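Local structure of coiled-coil quantitatively-enriched protein 1 (Schizosaccharomyces pombe, 7CUJ) at residues 10-18 and 299-307; 188-196 and 218-228. The protein links telomeres to the meiotic centrosome as an adaptor and is required for telomere length regulation and chromosome segregation, this chain being an internal alpha/beta piece of it. All coordinates share one frame; numbering follows the deposited sequence.

Contact 1: residues 10-18 and 299-307; sequences SVLDIGLPM and FSSWPLPPL
Gly15 and Leu307 approach to 6.2 Å between CA atoms where the loop 299-307 runs past strand 11-16, an outermost strand of the parallel alpha/beta sheet, without a direct hydrogen bond to it. The strand's backbone pairs instead with strand 208-213, and the proline-rich loop, poor in N-H donors, meets it through side chains and water. Trp302 contributes most: its CG stands anti to the backbone N (chi1 174°), and the indole lies against Leu12, whose branched aliphatic end can lay a methyl on the flat ring. Methyl CD1 of Leu12 sits over the six-membered ring, 3.8 Å from its centroid and 19° off the normal, a CH-pi contact. Pro303 CD lies over the rim of the opposite face, so the indole has an aliphatic neighbour on each side, while Trp292 of helix 275-294 meets it edge-to-face. At the indole's edge, in its plane, a water accepts from Trp302 NE1 at 3.0 Å. The same water donates to the backbone oxygens of Asp13 and Pro305, so three polar groups share one bridge. Leu304 CD1 packs 4.0 Å from CG1 of the buried Ile14, one branched aliphatic chain against another. Gly15 suits its site because Leu307 CD2 lies 3.7 Å from its CA, where a CB would collide with that methyl. Asp13 has a divided role: OD1 forms a salt bridge with Arg210 of the neighbouring strand, and a second water donates to Asp13 OD2 at 2.9 Å and accepts from Leu307 N at 2.8 Å.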
loop_
_atom_site.group_PDB
_atom_site.type_symbol
_atom_site.label_atom_id
_atom_site.label_comp_id
_atom_site.label_asym_id
_atom_site.label_seq_id
_atom_site.Cartn_x
_atom_site.Cartn_y
_atom_site.Cartn_z
ATOM N N SER A 10 -14.475 -26.560 -29.447
ATOM C CA SER A 10 -15.911 -26.470 -29.054
ATOM C C SER A 10 -16.167 -25.138 -28.354
ATOM O O SER A 10 -17.151 -24.459 -28.648
ATOM C CB SER A 10 -16.302 -27.639 -28.185
ATOM O OG SER A 10 -17.704 -27.857 -28.235
ATOM N N VAL A 11 -15.263 -24.796 -27.426
ATOM C CA VAL A 11 -15.264 -23.530 -26.710
ATOM C C VAL A 11 -14.334 -22.574 -27.453
ATOM O O VAL A 11 -13.136 -22.826 -27.541
ATOM C CB VAL A 11 -14.806 -23.732 -25.251
ATOM C CG1 VAL A 11 -14.707 -22.417 -24.489
ATOM C CG2 VAL A 11 -15.692 -24.723 -24.508
ATOM N N LEU A 12 -14.895 -21.474 -27.978
ATOM C CA LEU A 12 -14.140 -20.538 -28.798
ATOM C C LEU A 12 -14.116 -19.154 -28.149
ATOM O O LEU A 12 -15.122 -18.703 -27.602
ATOM C CB LEU A 12 -14.766 -20.471 -30.195
ATOM C CG LEU A 12 -14.803 -21.783 -30.981
ATOM C CD1 LEU A 12 -15.665 -21.643 -32.225
ATOM C CD2 LEU A 12 -13.397 -22.240 -31.355
ATOM N N ASP A 13 -12.960 -18.483 -28.253
ATOM C CA ASP A 13 -12.742 -17.183 -27.640
ATOM C C ASP A 13 -12.871 -16.070 -28.676
ATOM O O ASP A 13 -12.378 -16.191 -29.793
ATOM C CB ASP A 13 -11.358 -17.093 -26.995
ATOM C CG ASP A 13 -11.083 -18.209 -26.004
ATOM O OD1 ASP A 13 -12.052 -18.699 -25.389
ATOM O OD2 ASP A 13 -9.901 -18.586 -25.862
ATOM N N ILE A 14 -13.519 -14.977 -28.262
ATOM C CA ILE A 14 -13.606 -13.751 -29.036
ATOM C C ILE A 14 -12.860 -12.663 -28.268
ATOM O O ILE A 14 -13.357 -12.138 -27.272
ATOM C CB ILE A 14 -15.079 -13.378 -29.307
ATOM C CG1 ILE A 14 -15.816 -14.504 -30.040
ATOM C CG2 ILE A 14 -15.174 -12.057 -30.057
ATOM C CD1 ILE A 14 -17.322 -14.407 -29.989
ATOM N N GLY A 15 -11.648 -12.353 -28.736
ATOM C CA GLY A 15 -10.835 -11.310 -28.138
ATOM C C GLY A 15 -11.312 -9.924 -28.561
ATOM O O GLY A 15 -11.278 -9.587 -29.742
ATOM N N LEU A 16 -11.743 -9.132 -27.574
ATOM C CA LEU A 16 -12.249 -7.789 -27.805
ATOM C C LEU A 16 -11.397 -6.796 -27.023
ATOM O O LEU A 16 -11.056 -7.044 -25.866
ATOM C CB LEU A 16 -13.708 -7.723 -27.342
ATOM C CG LEU A 16 -14.708 -8.538 -28.160
ATOM C CD1 LEU A 16 -16.021 -8.687 -27.409
ATOM C CD2 LEU A 16 -14.948 -7.897 -29.518
ATOM N N PRO A 17 -11.040 -5.633 -27.614
ATOM C CA PRO A 17 -10.133 -4.692 -26.955
ATOM C C PRO A 17 -10.824 -3.885 -25.858
ATOM O O PRO A 17 -12.024 -3.627 -25.929
ATOM C CB PRO A 17 -9.691 -3.776 -28.107
ATOM C CG PRO A 17 -10.868 -3.787 -29.067
ATOM C CD PRO A 17 -11.486 -5.166 -28.938
ATOM N N MET A 18 -10.043 -3.490 -24.844
ATOM C CA MET A 18 -10.541 -2.646 -23.770
ATOM C C MET A 18 -10.500 -1.186 -24.214
ATOM O O MET A 18 -9.655 -0.794 -25.018
ATOM C CB MET A 18 -9.703 -2.801 -22.495
ATOM C CG MET A 18 -9.677 -4.208 -21.933
ATOM S SD MET A 18 -9.064 -4.231 -20.226
ATOM C CE MET A 18 -10.613 -4.161 -19.330
ATOM N N PHE A 299 -15.989 -25.689 -37.475
ATOM C CA PHE A 299 -14.833 -25.631 -36.595
ATOM C C PHE A 299 -13.592 -25.242 -37.399
ATOM O O PHE A 299 -12.735 -24.512 -36.905
ATOM C CB PHE A 299 -14.648 -26.962 -35.857
ATOM C CG PHE A 299 -13.481 -27.009 -34.900
ATOM C CD1 PHE A 299 -13.439 -26.184 -33.783
ATOM C CD2 PHE A 299 -12.426 -27.887 -35.106
ATOM C CE1 PHE A 299 -12.365 -26.226 -32.903
ATOM C CE2 PHE A 299 -11.354 -27.932 -34.223
ATOM C CZ PHE A 299 -11.323 -27.101 -33.124
ATOM N N SER A 300 -13.543 -25.701 -38.656
ATOM C CA SER A 300 -12.367 -25.628 -39.508
ATOM C C SER A 300 -12.224 -24.260 -40.174
ATOM O O SER A 300 -11.156 -23.941 -40.686
ATOM C CB SER A 300 -12.405 -26.718 -40.546
ATOM O OG SER A 300 -13.523 -26.549 -41.410
ATOM N N SER A 301 -13.300 -23.466 -40.209
ATOM C CA SER A 301 -13.227 -22.184 -40.894
ATOM C C SER A 301 -13.488 -21.025 -39.932
ATOM O O SER A 301 -13.845 -19.929 -40.357
ATOM C CB SER A 301 -14.115 -22.143 -42.116
ATOM O OG SER A 301 -15.481 -22.097 -41.744
ATOM N N TRP A 302 -13.281 -21.288 -38.636
ATOM C CA TRP A 302 -13.294 -20.276 -37.590
ATOM C C TRP A 302 -12.331 -19.149 -37.962
ATOM O O TRP A 302 -11.142 -19.397 -38.149
ATOM C CB TRP A 302 -12.924 -20.928 -36.253
ATOM C CG TRP A 302 -12.751 -19.976 -35.111
ATOM C CD1 TRP A 302 -11.590 -19.681 -34.458
ATOM C CD2 TRP A 302 -13.782 -19.202 -34.467
ATOM N NE1 TRP A 302 -11.825 -18.777 -33.459
ATOM C CE2 TRP A 302 -13.159 -18.464 -33.438
ATOM C CE3 TRP A 302 -15.162 -19.062 -34.659
ATOM C CZ2 TRP A 302 -13.871 -17.598 -32.608
ATOM C CZ3 TRP A 302 -15.864 -18.204 -33.840
ATOM C CH2 TRP A 302 -15.225 -17.482 -32.828
ATOM N N PRO A 303 -12.809 -17.890 -38.103
ATOM C CA PRO A 303 -12.000 -16.820 -38.691
ATOM C C PRO A 303 -11.122 -15.990 -37.751
ATOM O O PRO A 303 -10.350 -15.154 -38.214
ATOM C CB PRO A 303 -13.094 -15.938 -39.310
ATOM C CG PRO A 303 -14.234 -16.030 -38.317
ATOM C CD PRO A 303 -14.167 -17.438 -37.757
ATOM N N LEU A 304 -11.235 -16.222 -36.437
ATOM C CA LEU A 304 -10.546 -15.382 -35.467
ATOM C C LEU A 304 -9.229 -16.028 -35.043
ATOM O O LEU A 304 -9.165 -17.240 -34.837
ATOM C CB LEU A 304 -11.449 -15.144 -34.252
ATOM C CG LEU A 304 -12.746 -14.373 -34.508
ATOM C CD1 LEU A 304 -13.407 -13.985 -33.195
ATOM C CD2 LEU A 304 -12.498 -13.132 -35.355
ATOM N N PRO A 305 -8.139 -15.242 -34.871
ATOM C CA PRO A 305 -6.916 -15.769 -34.268
ATOM C C PRO A 305 -7.219 -16.027 -32.794
ATOM O O PRO A 305 -8.085 -15.372 -32.217
ATOM C CB PRO A 305 -5.908 -14.621 -34.418
ATOM C CG PRO A 305 -6.769 -13.378 -34.484
ATOM C CD PRO A 305 -8.029 -13.812 -35.207
ATOM N N PRO A 306 -6.534 -16.990 -32.140
ATOM C CA PRO A 306 -6.765 -17.254 -30.722
ATOM C C PRO A 306 -6.142 -16.116 -29.917
ATOM O O PRO A 306 -5.379 -15.322 -30.457
ATOM C CB PRO A 306 -6.018 -18.576 -30.499
ATOM C CG PRO A 306 -4.888 -18.535 -31.500
ATOM C CD PRO A 306 -5.479 -17.844 -32.710
ATOM N N LEU A 307 -6.491 -16.031 -28.632
ATOM C CA LEU A 307 -5.887 -15.034 -27.762
ATOM C C LEU A 307 -4.401 -15.340 -27.625
ATOM O O LEU A 307 -4.024 -16.505 -27.496
ATOM C CB LEU A 307 -6.586 -15.067 -26.400
ATOM C CG LEU A 307 -8.030 -14.572 -26.397
ATOM C CD1 LEU A 307 -8.753 -15.058 -25.154
ATOM C CD2 LEU A 307 -8.083 -13.056 -26.482
HETATM O O HOH W 1 -10.256 -17.344 -31.409
HETATM O O HOH W 2 -7.981 -18.328 -27.975
#

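Contact 2: residues 188-196 and 218-228; sequences FYDIEAYMS and EHAIKCFQSSY
The start of a crossover helix in the parallel alpha/beta fold is secured here: strand 184-188 leads into helix 191-200, which returns to strand 208-213, and helix 217-223 follows that strand and packs beside the first turn. The short helical segments 191-196 and 218-223 approach to 10.7 Å between axes. Glu218 reaches across with CG anti to its carbonyl carbon (chi1 -59°) and its chain extended beyond, long enough to bring OE2 to the helix start. There Ile191 N donates to Glu218 OE2 at 3.0 Å, fairly straight at 158° but from 39° above the carboxylate plane. A water donates to the same oxygen and accepts from Glu192 N. Asp190 is the N-cap, its OD1 taking Ala193 N at 2.7 Å, so the N-H groups of Ile191, Glu192 and Ala193 are met by Glu218, a water and Asp190 in turn; the helix dipole would probably steady both carboxylates. OE1 of Glu218 is held by a salt bridge to Lys103 and by His213 N. Were Glu218 an alanine, Ile191 N would probably lose its carboxylate acceptor and Lys103 its charged mate. Beneath the polar end, the aliphatic part of Glu218 lies against Ile191, CB to CG1 at 3.6 Å. Branched Ile191 and Ile221 meet between the helices, with their CG2 methyls 3.7 Å apart. Met195 also lies at the edge of the poorly ordered Tyr228 ring, a Met-aromatic contact doubtful in detail; more firmly, its bent, unbranched chain places SD 3.9 Å from Ile221 CG2.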
loop_
_atom_site.group_PDB
_atom_site.type_symbol
_atom_site.label_atom_id
_atom_site.label_comp_id
_atom_site.label_asym_id
_atom_site.label_seq_id
_atom_site.Cartn_x
_atom_site.Cartn_y
_atom_site.Cartn_z
ATOM N N PHE A 188 -20.789 -16.445 -23.396
ATOM C CA PHE A 188 -20.412 -15.961 -22.080
ATOM C C PHE A 188 -19.947 -14.515 -22.202
ATOM O O PHE A 188 -18.928 -14.239 -22.834
ATOM C CB PHE A 188 -19.358 -16.872 -21.452
ATOM C CG PHE A 188 -19.922 -18.194 -21.003
ATOM C CD1 PHE A 188 -20.416 -18.351 -19.716
ATOM C CD2 PHE A 188 -20.010 -19.263 -21.882
ATOM C CE1 PHE A 188 -20.957 -19.560 -19.309
ATOM C CE2 PHE A 188 -20.553 -20.472 -21.474
ATOM C CZ PHE A 188 -21.024 -20.619 -20.188
ATOM N N TYR A 189 -20.728 -13.604 -21.607
ATOM C CA TYR A 189 -20.397 -12.189 -21.634
ATOM C C TYR A 189 -19.058 -11.962 -20.931
ATOM O O TYR A 189 -18.285 -11.098 -21.337
ATOM C CB TYR A 189 -21.523 -11.342 -21.032
ATOM C CG TYR A 189 -21.241 -9.860 -21.018
ATOM C CD1 TYR A 189 -21.609 -9.055 -22.086
ATOM C CD2 TYR A 189 -20.593 -9.261 -19.947
ATOM C CE1 TYR A 189 -21.347 -7.693 -22.087
ATOM C CE2 TYR A 189 -20.327 -7.901 -19.930
ATOM C CZ TYR A 189 -20.703 -7.115 -21.005
ATOM O OH TYR A 189 -20.446 -5.776 -20.998
ATOM N N ASP A 190 -18.797 -12.756 -19.886
ATOM C CA ASP A 190 -17.631 -12.569 -19.038
ATOM C C ASP A 190 -17.146 -13.917 -18.508
ATOM O O ASP A 190 -17.916 -14.875 -18.430
ATOM C CB ASP A 190 -17.916 -11.574 -17.908
ATOM C CG ASP A 190 -19.054 -12.004 -16.999
ATOM O OD1 ASP A 190 -18.834 -12.912 -16.165
ATOM O OD2 ASP A 190 -20.157 -11.442 -17.144
ATOM N N ILE A 191 -15.862 -13.955 -18.131
ATOM C CA ILE A 191 -15.180 -15.167 -17.710
ATOM C C ILE A 191 -15.678 -15.597 -16.333
ATOM O O ILE A 191 -15.753 -16.792 -16.061
ATOM C CB ILE A 191 -13.648 -14.983 -17.769
ATOM C CG1 ILE A 191 -13.117 -15.128 -19.199
ATOM C CG2 ILE A 191 -12.921 -15.910 -16.803
ATOM C CD1 ILE A 191 -13.361 -16.487 -19.829
ATOM N N GLU A 192 -16.020 -14.625 -15.475
ATOM C CA GLU A 192 -16.587 -14.928 -14.169
ATOM C C GLU A 192 -17.796 -15.849 -14.342
ATOM O O GLU A 192 -17.926 -16.842 -13.628
ATOM C CB GLU A 192 -16.942 -13.648 -13.407
ATOM C CG GLU A 192 -17.344 -13.899 -11.961
ATOM C CD GLU A 192 -17.743 -12.677 -11.146
ATOM O OE1 GLU A 192 -17.061 -11.635 -11.259
ATOM O OE2 GLU A 192 -18.739 -12.767 -10.396
ATOM N N ALA A 193 -18.663 -15.517 -15.308
ATOM C CA ALA A 193 -19.843 -16.313 -15.612
ATOM C C ALA A 193 -19.432 -17.696 -16.109
ATOM O O ALA A 193 -20.075 -18.686 -15.772
ATOM C CB ALA A 193 -20.719 -15.603 -16.616
ATOM N N TYR A 194 -18.354 -17.753 -16.902
ATOM C CA TYR A 194 -17.840 -19.025 -17.384
ATOM C C TYR A 194 -17.361 -19.872 -16.207
ATOM O O TYR A 194 -17.776 -21.020 -16.071
ATOM C CB TYR A 194 -16.758 -18.835 -18.450
ATOM C CG TYR A 194 -16.275 -20.132 -19.048
ATOM C CD1 TYR A 194 -16.969 -20.744 -20.081
ATOM C CD2 TYR A 194 -15.139 -20.764 -18.565
ATOM C CE1 TYR A 194 -16.539 -21.944 -20.626
ATOM C CE2 TYR A 194 -14.695 -21.963 -19.098
ATOM C CZ TYR A 194 -15.399 -22.556 -20.131
ATOM O OH TYR A 194 -14.970 -23.738 -20.664
ATOM N N MET A 195 -16.502 -19.289 -15.361
ATOM C CA MET A 195 -15.975 -19.960 -14.181
ATOM C C MET A 195 -17.124 -20.572 -13.384
ATOM O O MET A 195 -17.078 -21.747 -13.024
ATOM C CB MET A 195 -15.224 -18.983 -13.268
ATOM C CG MET A 195 -13.981 -18.359 -13.879
ATOM S SD MET A 195 -12.627 -19.533 -14.124
ATOM C CE MET A 195 -12.914 -20.019 -15.826
ATOM N N SER A 196 -18.151 -19.749 -13.136
ATOM C CA SER A 196 -19.289 -20.078 -12.292
ATOM C C SER A 196 -20.128 -21.195 -12.912
ATOM O O SER A 196 -20.463 -22.164 -12.235
ATOM C CB SER A 196 -20.113 -18.841 -12.029
ATOM O OG SER A 196 -21.194 -19.122 -11.154
ATOM N N GLU A 218 -9.499 -11.575 -17.610
ATOM C CA GLU A 218 -10.181 -12.611 -18.369
ATOM C C GLU A 218 -9.164 -13.321 -19.258
ATOM O O GLU A 218 -9.142 -14.547 -19.323
ATOM C CB GLU A 218 -11.299 -12.007 -19.221
ATOM C CG GLU A 218 -12.357 -11.253 -18.437
ATOM C CD GLU A 218 -13.599 -10.918 -19.249
ATOM O OE1 GLU A 218 -13.462 -10.297 -20.328
ATOM O OE2 GLU A 218 -14.702 -11.289 -18.809
ATOM N N HIS A 219 -8.321 -12.526 -19.928
ATOM C CA HIS A 219 -7.235 -13.025 -20.756
ATOM C C HIS A 219 -6.275 -13.869 -19.920
ATOM O O HIS A 219 -5.853 -14.938 -20.358
ATOM C CB HIS A 219 -6.520 -11.850 -21.436
ATOM C CG HIS A 219 -5.654 -12.242 -22.585
ATOM N ND1 HIS A 219 -5.134 -11.308 -23.460
ATOM C CD2 HIS A 219 -5.223 -13.447 -23.014
ATOM C CE1 HIS A 219 -4.409 -11.920 -24.375
ATOM N NE2 HIS A 219 -4.451 -13.233 -24.123
ATOM N N ALA A 220 -5.950 -13.382 -18.714
ATOM C CA ALA A 220 -5.006 -14.041 -17.825
ATOM C C ALA A 220 -5.566 -15.376 -17.333
ATOM O O ALA A 220 -4.856 -16.380 -17.327
ATOM C CB ALA A 220 -4.642 -13.128 -16.677
ATOM N N ILE A 221 -6.839 -15.376 -16.926
ATOM C CA ILE A 221 -7.509 -16.593 -16.492
ATOM C C ILE A 221 -7.487 -17.620 -17.629
ATOM O O ILE A 221 -7.258 -18.805 -17.388
ATOM C CB ILE A 221 -8.934 -16.290 -15.981
ATOM C CG1 ILE A 221 -8.893 -15.580 -14.622
ATOM C CG2 ILE A 221 -9.778 -17.557 -15.925
ATOM C CD1 ILE A 221 -10.158 -14.834 -14.265
ATOM N N LYS A 222 -7.700 -17.147 -18.865
ATOM C CA LYS A 222 -7.698 -18.000 -20.046
ATOM C C LYS A 222 -6.357 -18.725 -20.180
ATOM O O LYS A 222 -6.336 -19.930 -20.419
ATOM C CB LYS A 222 -8.128 -17.207 -21.288
ATOM C CG LYS A 222 -7.365 -17.484 -22.580
ATOM C CD LYS A 222 -7.687 -18.807 -23.239
ATOM C CE LYS A 222 -6.566 -19.296 -24.133
ATOM N NZ LYS A 222 -6.857 -20.636 -24.699
ATOM N N CYS A 223 -5.249 -17.991 -19.994
ATOM C CA CYS A 223 -3.914 -18.501 -20.276
ATOM C C CYS A 223 -3.417 -19.436 -19.173
ATOM O O CYS A 223 -2.454 -20.169 -19.384
ATOM C CB CYS A 223 -2.916 -17.364 -20.472
ATOM S SG CYS A 223 -3.183 -16.422 -21.996
ATOM N N PHE A 224 -4.064 -19.401 -18.000
ATOM C CA PHE A 224 -3.647 -20.230 -16.878
ATOM C C PHE A 224 -4.780 -21.156 -16.439
ATOM O O PHE A 224 -4.694 -21.781 -15.384
ATOM C CB PHE A 224 -3.081 -19.375 -15.738
ATOM C CG PHE A 224 -1.812 -18.639 -16.089
ATOM C CD1 PHE A 224 -1.863 -17.363 -16.631
ATOM C CD2 PHE A 224 -0.568 -19.224 -15.898
ATOM C CE1 PHE A 224 -0.702 -16.685 -16.971
ATOM C CE2 PHE A 224 0.595 -18.544 -16.235
ATOM C CZ PHE A 224 0.526 -17.277 -16.774
ATOM N N GLN A 225 -5.826 -21.248 -17.269
ATOM C CA GLN A 225 -6.912 -22.197 -17.072
ATOM C C GLN A 225 -6.344 -23.604 -16.912
ATOM O O GLN A 225 -6.792 -24.365 -16.058
ATOM C CB GLN A 225 -7.844 -22.197 -18.285
ATOM C CG GLN A 225 -9.030 -21.252 -18.165
ATOM C CD GLN A 225 -9.984 -21.419 -19.322
ATOM O OE1 GLN A 225 -9.580 -21.512 -20.480
ATOM N NE2 GLN A 225 -11.269 -21.456 -19.011
ATOM N N SER A 226 -5.344 -23.920 -17.745
ATOM C CA SER A 226 -4.758 -25.245 -17.877
ATOM C C SER A 226 -4.239 -25.780 -16.541
ATOM O O SER A 226 -4.122 -26.992 -16.370
ATOM C CB SER A 226 -3.672 -25.237 -18.922
ATOM O OG SER A 226 -2.825 -24.107 -18.757
ATOM N N SER A 227 -3.934 -24.873 -15.603
ATOM C CA SER A 227 -3.312 -25.243 -14.340
ATOM C C SER A 227 -4.350 -25.435 -13.231
ATOM O O SER A 227 -4.672 -26.570 -12.882
ATOM C CB SER A 227 -2.228 -24.264 -13.949
ATOM O OG SER A 227 -2.728 -22.935 -13.908
ATOM N N TYR A 228 -4.861 -24.316 -12.691
ATOM C CA TYR A 228 -5.662 -24.268 -11.471
ATOM C C TYR A 228 -4.910 -24.904 -10.301
ATOM O O TYR A 228 -5.524 -25.459 -9.390
ATOM C CB TYR A 228 -7.049 -24.896 -11.656
ATOM C CG TYR A 228 -8.027 -24.091 -12.473
ATOM C CD1 TYR A 228 -8.405 -22.810 -12.094
ATOM C CD2 TYR A 228 -8.599 -24.625 -13.618
ATOM C CE1 TYR A 228 -9.308 -22.074 -12.846
ATOM C CE2 TYR A 228 -9.503 -23.904 -14.380
ATOM C CZ TYR A 228 -9.857 -22.623 -13.993
ATOM O OH TYR A 228 -10.749 -21.909 -14.738
HETATM O O HOH W 3 -15.253 -11.739 -15.973
#

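Overall arrangement
Contacts 1 and 2 have centres about 14 Å apart, and along the chain contact 2 is nested inside the loop closed by contact 1. Strand 208-213 serves both, pairing with strand 11-16 and leading into helix 217-223; its Arg210 bonds Asp13 and touches both Ile191 and Lys222. The contacts also meet directly: Asp13 OD2 lies 3.4 Å from Lys222 CD, beside a long, weak ion pair to the lysine nitrogen, and Leu307 CB is 3.6 Å from His219 NE2, which hydrogen-bonds Met308 O. Thus the loop after helix 275-294 is joined to the outer strand and to helix 217-223 together.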